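Local coordinates for protein Lmaj004091aaa (Leishmania major, PDB 1XTP) that probably methylates the alpha-amino group of proteins that begin with an X-Pro-Lys motif, taking the methyl groups from S-adenosyl-L-methionine, at residues A36-D41 with K47-K52; R106-L111 with T119-P124; E130-E135 with G142-A147. All coordinates share one frame; numbering follows the deposited sequence.

Interactions 2 and 3 lie in consecutive beta-alpha-beta units of the Rossmann-like methyltransferase sheet, their centres about 8 Å apart. The two units share strand 118-123, which ends the first unit and begins the second, and pairs in parallel with the outermost strand 141-146; the main-chain nitrogen of I145 lies 2.7 Å from the oxygen of L121. Interaction 1 comes first along the chain, joining helices 30-37 and 49-58 in the N-terminal part, with its centre about 27 Å from both others. All three follow one another without interleaving. Bound S-adenosyl-L-homoselenocysteine is gripped directly within interaction 2, which builds part of the cofactor pocket, while the side chain of W49 comes within about 7 Å of the ligand.

Interaction 1: A36-D41 with K47-K52; sequences AELTGD and KGWYGK
E37 and L38 meet W49 where the chain turns from helix 30-37 into helix 49-58, two helices joined by a loop in the N-terminal part of this methyltransferase. The apolar share falls to L38, whose CD2 makes an off-centre CH-pi contact 4.2 Å from the centroid of the five-membered ring of W49 and also touches its CB. CG of W49, anti to the backbone N (chi1 167°), turns the indole toward E37 and L38. There the E37 carboxylate meets the six-membered ring at its edge, OE1 lying 3.7 Å from CE3 of W49 with the two planes 74° apart. The other carboxylate oxygen forms a salt bridge with K209, while NE1 of W49 donates to the carbonyl of Y170. Backbone packing adds O of D41 against CA of G48. Water carries the polar part: one molecule joins the carbonyl oxygens of E37 and T39 to the backbone N of W49. Opposite charges also face each other, NZ of K52 standing 4.3 Å from OE1 of E37, beyond salt-bridge range. A second water closes that gap, donating to OE1 and O of E37 and accepting from NZ of K52 at 2.7 Å.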
# COMPACT_ATOMS: atom_id res chain seq x y z
N ALA A 36 21.86 3.52 -3.60
CA ALA A 36 21.91 4.98 -3.42
C ALA A 36 21.00 5.45 -2.28
O ALA A 36 21.36 6.34 -1.50
CB ALA A 36 21.54 5.70 -4.72
N GLU A 37 19.82 4.86 -2.19
CA GLU A 37 18.79 5.37 -1.31
C GLU A 37 18.79 4.77 0.10
O GLU A 37 18.17 5.36 0.99
CB GLU A 37 17.41 5.14 -1.96
CG GLU A 37 17.13 6.03 -3.14
CD GLU A 37 16.85 7.49 -2.75
OE1 GLU A 37 16.22 7.74 -1.69
OE2 GLU A 37 17.26 8.39 -3.51
N LEU A 38 19.40 3.60 0.29
CA LEU A 38 19.29 2.88 1.57
C LEU A 38 20.56 2.97 2.40
O LEU A 38 20.98 2.00 3.01
CB LEU A 38 18.91 1.42 1.35
CG LEU A 38 17.59 1.15 0.61
CD1 LEU A 38 17.25 -0.30 0.70
CD2 LEU A 38 16.45 2.00 1.17
N THR A 39 21.15 4.14 2.47
CA THR A 39 22.34 4.37 3.26
C THR A 39 21.99 4.76 4.71
O THR A 39 20.92 5.31 5.00
CB THR A 39 23.19 5.49 2.66
OG1 THR A 39 22.41 6.69 2.59
CG2 THR A 39 23.66 5.12 1.25
N GLY A 40 22.91 4.45 5.61
CA GLY A 40 22.81 4.87 7.00
C GLY A 40 21.68 4.24 7.77
O GLY A 40 21.17 3.18 7.41
N ASP A 41 21.29 4.91 8.84
CA ASP A 41 20.14 4.53 9.64
C ASP A 41 18.86 4.89 8.86
O ASP A 41 18.55 6.06 8.66
CB ASP A 41 20.20 5.25 10.99
CG ASP A 41 18.88 5.20 11.75
OD1 ASP A 41 18.03 4.29 11.50
OD2 ASP A 41 18.70 6.11 12.60
N LYS A 47 17.93 11.70 6.79
CA LYS A 47 18.78 10.92 5.90
C LYS A 47 18.24 9.54 5.56
O LYS A 47 18.77 8.87 4.68
CB LYS A 47 20.15 10.76 6.54
CG LYS A 47 20.86 12.09 6.77
CD LYS A 47 22.30 11.87 7.15
CE LYS A 47 22.96 13.15 7.64
NZ LYS A 47 24.41 12.94 7.91
N GLY A 48 17.19 9.12 6.26
CA GLY A 48 16.76 7.75 6.23
C GLY A 48 15.59 7.57 5.28
O GLY A 48 14.66 8.37 5.30
N TRP A 49 15.65 6.53 4.46
CA TRP A 49 14.57 6.19 3.52
C TRP A 49 13.20 6.19 4.20
O TRP A 49 12.25 6.85 3.73
CB TRP A 49 14.85 4.84 2.90
CG TRP A 49 13.71 4.28 2.19
CD1 TRP A 49 12.83 3.36 2.67
CD2 TRP A 49 13.28 4.61 0.87
NE1 TRP A 49 11.87 3.10 1.74
CE2 TRP A 49 12.11 3.85 0.62
CE3 TRP A 49 13.75 5.50 -0.11
CZ2 TRP A 49 11.42 3.93 -0.58
CZ3 TRP A 49 13.05 5.59 -1.31
CH2 TRP A 49 11.90 4.81 -1.54
N TYR A 50 13.09 5.45 5.30
CA TYR A 50 11.87 5.40 6.09
C TYR A 50 11.68 6.64 6.93
O TYR A 50 10.57 7.17 6.98
CB TYR A 50 11.84 4.15 7.00
CG TYR A 50 11.61 2.88 6.26
CD1 TYR A 50 10.40 2.64 5.60
CD2 TYR A 50 12.59 1.90 6.23
CE1 TYR A 50 10.20 1.46 4.92
CE2 TYR A 50 12.39 0.71 5.56
CZ TYR A 50 11.19 0.50 4.90
OH TYR A 50 10.98 -0.67 4.23
N GLY A 51 12.75 7.10 7.59
CA GLY A 51 12.67 8.24 8.48
C GLY A 51 12.17 9.51 7.82
O GLY A 51 11.42 10.29 8.41
N LYS A 52 12.63 9.75 6.61
CA LYS A 52 12.22 10.94 5.86
C LYS A 52 10.72 10.92 5.53
O LYS A 52 10.07 11.97 5.44
CB LYS A 52 13.01 11.01 4.56
CG LYS A 52 14.47 11.36 4.75
CD LYS A 52 15.17 11.43 3.42
CE LYS A 52 15.79 10.10 3.02
NZ LYS A 52 16.59 10.24 1.76
O HOH W 1 18.43 5.51 3.80
O HOH W 2 16.83 7.64 1.20

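Interaction 2: R106-L111 with T119-P124; sequences RITKNL and TDLLEP. With SAI (S-adenosyl-L-homoselenocysteine), chain B.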
# COMPACT_ATOMS: atom_id res chain seq x y z
N ARG A 106 -9.70 6.36 6.79
CA ARG A 106 -10.63 6.65 5.70
C ARG A 106 -11.25 5.41 5.05
O ARG A 106 -12.47 5.37 4.79
CB ARG A 106 -9.92 7.47 4.61
CG ARG A 106 -10.81 7.88 3.42
CD ARG A 106 -9.96 8.53 2.30
NE ARG A 106 -9.07 7.54 1.69
CZ ARG A 106 -9.39 6.74 0.68
NH1 ARG A 106 -10.57 6.80 0.08
NH2 ARG A 106 -8.49 5.87 0.24
N ILE A 107 -10.40 4.43 4.74
CA ILE A 107 -10.88 3.21 4.13
C ILE A 107 -11.72 2.38 5.13
O ILE A 107 -12.78 1.83 4.78
CB ILE A 107 -9.71 2.37 3.52
CG1 ILE A 107 -9.01 3.19 2.41
CG2 ILE A 107 -10.25 1.03 2.94
CD1 ILE A 107 -7.69 2.60 1.93
N THR A 108 -11.26 2.29 6.37
CA THR A 108 -12.01 1.61 7.42
C THR A 108 -13.38 2.28 7.65
O THR A 108 -14.39 1.60 7.70
CB THR A 108 -11.22 1.54 8.75
OG1 THR A 108 -9.99 0.86 8.52
CG2 THR A 108 -12.01 0.79 9.86
N LYS A 109 -13.40 3.61 7.72
CA LYS A 109 -14.63 4.33 8.02
C LYS A 109 -15.69 4.15 6.93
O LYS A 109 -16.86 3.93 7.23
CB LYS A 109 -14.37 5.82 8.24
CG LYS A 109 -15.61 6.59 8.69
CD LYS A 109 -15.28 7.94 9.30
N ASN A 110 -15.25 4.22 5.67
CA ASN A 110 -16.16 4.29 4.53
C ASN A 110 -16.35 2.97 3.80
O ASN A 110 -17.22 2.88 2.95
CB ASN A 110 -15.65 5.35 3.53
CG ASN A 110 -15.63 6.74 4.13
OD1 ASN A 110 -16.66 7.42 4.18
ND2 ASN A 110 -14.45 7.16 4.62
N LEU A 111 -15.55 1.96 4.10
CA LEU A 111 -15.71 0.68 3.41
C LEU A 111 -15.72 -0.51 4.34
O LEU A 111 -16.65 -1.29 4.33
CB LEU A 111 -14.63 0.50 2.33
CG LEU A 111 -14.77 -0.73 1.41
CD1 LEU A 111 -16.20 -0.94 0.87
CD2 LEU A 111 -13.79 -0.64 0.28
N THR A 119 -12.66 -4.48 12.21
CA THR A 119 -11.51 -4.00 11.46
C THR A 119 -10.43 -3.46 12.40
O THR A 119 -10.73 -2.64 13.25
CB THR A 119 -11.95 -2.89 10.48
OG1 THR A 119 -12.95 -3.42 9.60
CG2 THR A 119 -10.78 -2.39 9.65
N ASP A 120 -9.19 -3.94 12.25
CA ASP A 120 -8.03 -3.39 12.94
C ASP A 120 -7.30 -2.38 12.04
O ASP A 120 -7.39 -2.46 10.82
CB ASP A 120 -7.04 -4.50 13.27
CG ASP A 120 -7.58 -5.50 14.22
OD1 ASP A 120 -8.52 -5.21 14.98
OD2 ASP A 120 -7.00 -6.61 14.25
N LEU A 121 -6.55 -1.47 12.66
CA LEU A 121 -5.83 -0.39 11.95
C LEU A 121 -4.34 -0.45 12.28
O LEU A 121 -3.97 -0.68 13.43
CB LEU A 121 -6.34 0.97 12.41
CG LEU A 121 -7.62 1.47 11.74
CD1 LEU A 121 -8.83 0.83 12.35
CD2 LEU A 121 -7.70 3.00 11.82
N LEU A 122 -3.49 -0.24 11.26
CA LEU A 122 -2.05 -0.23 11.43
C LEU A 122 -1.53 1.08 10.83
O LEU A 122 -1.69 1.30 9.65
CB LEU A 122 -1.43 -1.44 10.72
CG LEU A 122 0.11 -1.58 10.76
CD1 LEU A 122 0.51 -3.02 10.57
CD2 LEU A 122 0.80 -0.73 9.70
N GLU A 123 -0.90 1.93 11.63
CA GLU A 123 -0.48 3.25 11.18
C GLU A 123 0.64 3.69 12.09
O GLU A 123 0.48 3.60 13.29
CB GLU A 123 -1.66 4.21 11.28
CG GLU A 123 -1.33 5.69 11.13
CD GLU A 123 -0.60 6.01 9.82
OE1 GLU A 123 -1.07 5.56 8.76
OE2 GLU A 123 0.46 6.69 9.87
N PRO A 124 1.79 4.11 11.52
CA PRO A 124 2.94 4.51 12.34
C PRO A 124 2.95 5.93 12.84
O PRO A 124 3.69 6.24 13.78
CB PRO A 124 4.11 4.33 11.35
CG PRO A 124 3.51 4.65 10.03
CD PRO A 124 2.13 4.09 10.09
N SAI B . -4.32 4.08 3.37
CA SAI B . -4.98 5.35 3.79
CB SAI B . -3.94 6.45 3.96
CG SAI B . -3.15 6.82 2.72
SE SAI B . -1.87 8.25 3.17
C SAI B . -5.99 5.87 2.77
O SAI B . -5.97 5.46 1.61
OXT SAI B . -6.81 6.73 3.09
C5' SAI B . -0.31 7.08 3.47
C4' SAI B . -0.20 6.59 4.92
O4' SAI B . 0.87 5.69 4.99
C3' SAI B . 0.11 7.67 5.94
O3' SAI B . -0.80 7.61 7.01
C2' SAI B . 1.50 7.38 6.46
O2' SAI B . 1.66 7.73 7.83
C1' SAI B . 1.53 5.89 6.23
N9 SAI B . 2.86 5.31 6.17
C8 SAI B . 4.02 5.91 5.73
N7 SAI B . 5.00 5.02 5.83
C5 SAI B . 4.49 3.85 6.32
C6 SAI B . 5.06 2.62 6.60
N6 SAI B . 6.37 2.43 6.40
N1 SAI B . 4.27 1.59 7.10
C2 SAI B . 2.92 1.79 7.33
N3 SAI B . 2.36 3.02 7.03
C4 SAI B . 3.13 4.02 6.53
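T108 on helix 106-115 packs against T119 and L121 of strand 118-123, the helix and closing strand of a beta-alpha-beta unit in the Rossmann-like fold. From CB of T108, which lies 4.1 Å from CG2 of T119, the side chain divides. Its methyl CG2, anti to the backbone N, meets the T119 methyl tip to tip, the two CG2 atoms only 3.4 Å apart, tighter than usual van der Waals contact. The other branch, OG1, lies 4.0 Å from CD1 of L121 and is hydrogen-bonded to D99 on the neighbouring strand 96-100, so the buried hydroxyl is satisfied.

The ends of the same two segments hold the amino-acid and ribose parts of S-adenosyl-L-homoselenocysteine. R106 bends at chi3 (68°) and presents two nitrogens to the ligand carboxylate: NE donates to OXT at 2.8 Å, and NH2 to O along a nearly straight bond of 170°. Its NH1, which does not bond the ligand, makes a salt bridge with D78 and a hydrogen bond with H75, which help fix the rotation of the guanidinium. CD1 of I107 also touches the ligand carboxylate. E123, after L122 of the strand, takes the ribose diol, as in many Rossmann-like methyltransferases: O3' donates to OE1 of E123 at 2.7 Å, and O2' to OE2 of E123 at 2.6 Å.

Interaction 3: E130-E135 with G142-A147; sequences EEAKRE and GKFILA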
# COMPACT_ATOMS: atom_id res chain seq x y z
N GLU A 130 -4.30 8.68 16.13
CA GLU A 130 -5.13 9.32 17.14
C GLU A 130 -6.40 9.91 16.55
O GLU A 130 -7.47 9.77 17.12
CB GLU A 130 -4.35 10.43 17.88
CG GLU A 130 -3.32 9.90 18.90
CD GLU A 130 -3.92 8.88 19.88
OE1 GLU A 130 -4.95 9.22 20.53
OE2 GLU A 130 -3.37 7.76 19.99
N GLU A 131 -6.28 10.56 15.41
CA GLU A 131 -7.44 11.07 14.71
C GLU A 131 -8.37 9.96 14.21
O GLU A 131 -9.60 10.11 14.27
CB GLU A 131 -6.98 11.96 13.56
CG GLU A 131 -8.11 12.53 12.73
CD GLU A 131 -9.07 13.40 13.52
OE1 GLU A 131 -8.68 13.96 14.57
OE2 GLU A 131 -10.22 13.56 13.06
N ALA A 132 -7.80 8.87 13.70
CA ALA A 132 -8.56 7.67 13.36
C ALA A 132 -9.43 7.17 14.51
O ALA A 132 -10.60 6.82 14.30
CB ALA A 132 -7.61 6.55 12.92
N LYS A 133 -8.85 7.12 15.72
CA LYS A 133 -9.60 6.74 16.93
C LYS A 133 -10.84 7.61 17.14
O LYS A 133 -11.90 7.10 17.48
CB LYS A 133 -8.71 6.82 18.18
CG LYS A 133 -7.79 5.66 18.36
CD LYS A 133 -6.90 5.87 19.56
CE LYS A 133 -5.76 4.89 19.58
NZ LYS A 133 -4.78 5.23 20.64
N ARG A 134 -10.69 8.92 16.92
CA ARG A 134 -11.82 9.85 17.04
C ARG A 134 -12.83 9.69 15.90
O ARG A 134 -14.03 9.75 16.11
CB ARG A 134 -11.33 11.29 17.07
CG ARG A 134 -10.49 11.60 18.29
CD ARG A 134 -10.17 13.09 18.40
NE ARG A 134 -9.00 13.47 17.62
CZ ARG A 134 -7.73 13.22 17.97
NH1 ARG A 134 -7.45 12.57 19.11
NH2 ARG A 134 -6.74 13.61 17.18
N GLU A 135 -12.33 9.50 14.69
CA GLU A 135 -13.21 9.43 13.54
C GLU A 135 -13.96 8.10 13.54
O GLU A 135 -15.05 8.00 12.98
CB GLU A 135 -12.43 9.66 12.25
CG GLU A 135 -12.45 11.12 11.77
CD GLU A 135 -13.74 11.44 11.04
OE1 GLU A 135 -13.99 10.80 10.00
OE2 GLU A 135 -14.52 12.32 11.50
N GLY A 142 -11.37 -2.72 16.01
CA GLY A 142 -10.69 -3.50 17.05
C GLY A 142 -9.46 -2.77 17.57
O GLY A 142 -9.59 -1.80 18.33
N LYS A 143 -8.29 -3.21 17.13
CA LYS A 143 -7.02 -2.68 17.61
C LYS A 143 -6.54 -1.51 16.76
O LYS A 143 -6.76 -1.48 15.54
CB LYS A 143 -5.95 -3.78 17.57
CG LYS A 143 -6.35 -5.08 18.25
CD LYS A 143 -5.32 -6.21 18.00
N PHE A 144 -5.86 -0.57 17.43
CA PHE A 144 -5.17 0.55 16.80
C PHE A 144 -3.69 0.38 16.98
O PHE A 144 -3.16 0.70 18.05
CB PHE A 144 -5.60 1.87 17.44
CG PHE A 144 -6.98 2.27 17.08
CD1 PHE A 144 -8.05 1.81 17.82
CD2 PHE A 144 -7.23 3.07 15.98
CE1 PHE A 144 -9.35 2.15 17.46
CE2 PHE A 144 -8.53 3.43 15.63
CZ PHE A 144 -9.58 2.97 16.36
N ILE A 145 -3.02 -0.12 15.94
CA ILE A 145 -1.63 -0.53 16.04
C ILE A 145 -0.71 0.59 15.55
O ILE A 145 -0.71 0.93 14.38
CB ILE A 145 -1.37 -1.85 15.27
CG1 ILE A 145 -2.40 -2.91 15.66
CG2 ILE A 145 0.03 -2.39 15.57
CD1 ILE A 145 -2.57 -3.96 14.65
N LEU A 146 0.09 1.14 16.47
CA LEU A 146 1.03 2.18 16.14
C LEU A 146 2.32 1.51 15.71
O LEU A 146 3.19 1.21 16.53
CB LEU A 146 1.26 3.11 17.34
CG LEU A 146 2.14 4.34 17.08
CD1 LEU A 146 1.39 5.38 16.25
CD2 LEU A 146 2.61 4.94 18.38
N ALA A 147 2.44 1.27 14.41
CA ALA A 147 3.63 0.64 13.87
C ALA A 147 3.71 0.89 12.38
O ALA A 147 2.70 1.17 11.74
CB ALA A 147 3.61 -0.86 14.17
O HOH W 3 -2.94 3.07 19.93
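K133 lies across one face of the F144 ring, joining helix 126-135 to the edge strand 141-146 in a beta-alpha-beta unit of the Rossmann-like sheet. The aliphatic chain and the ring cross at a slant: CG of K133 sits almost centrally above the ring, 3.5 Å from its centroid and 9° off the normal, a well-formed CH-pi contact. F144 points from the strand toward the helix, and the lysine chain, extended beyond CG, runs back over the ring toward the strand, bringing CE within 3.7 Å of CB of F144. A132 packs against the same ring more loosely, its CB 4.2 Å from CE2 of F144. L129 and L136 also touch the phenyl group, and L121 of the adjoining strand meets both A132 and F144, so the ring packs between helix 126-135 and strand 118-123.

Beyond the ring, the charged end of K133 has two polar partners. Its NZ forms a salt bridge with E130 one helical turn earlier, 3.0 Å from OE2 of E130, on the syn side but 25° out of the carboxylate plane. The ammonium group is also tied to the strand backbone by a water that accepts from NZ of K133 at 2.9 Å and donates to O of F144 at 3.0 Å.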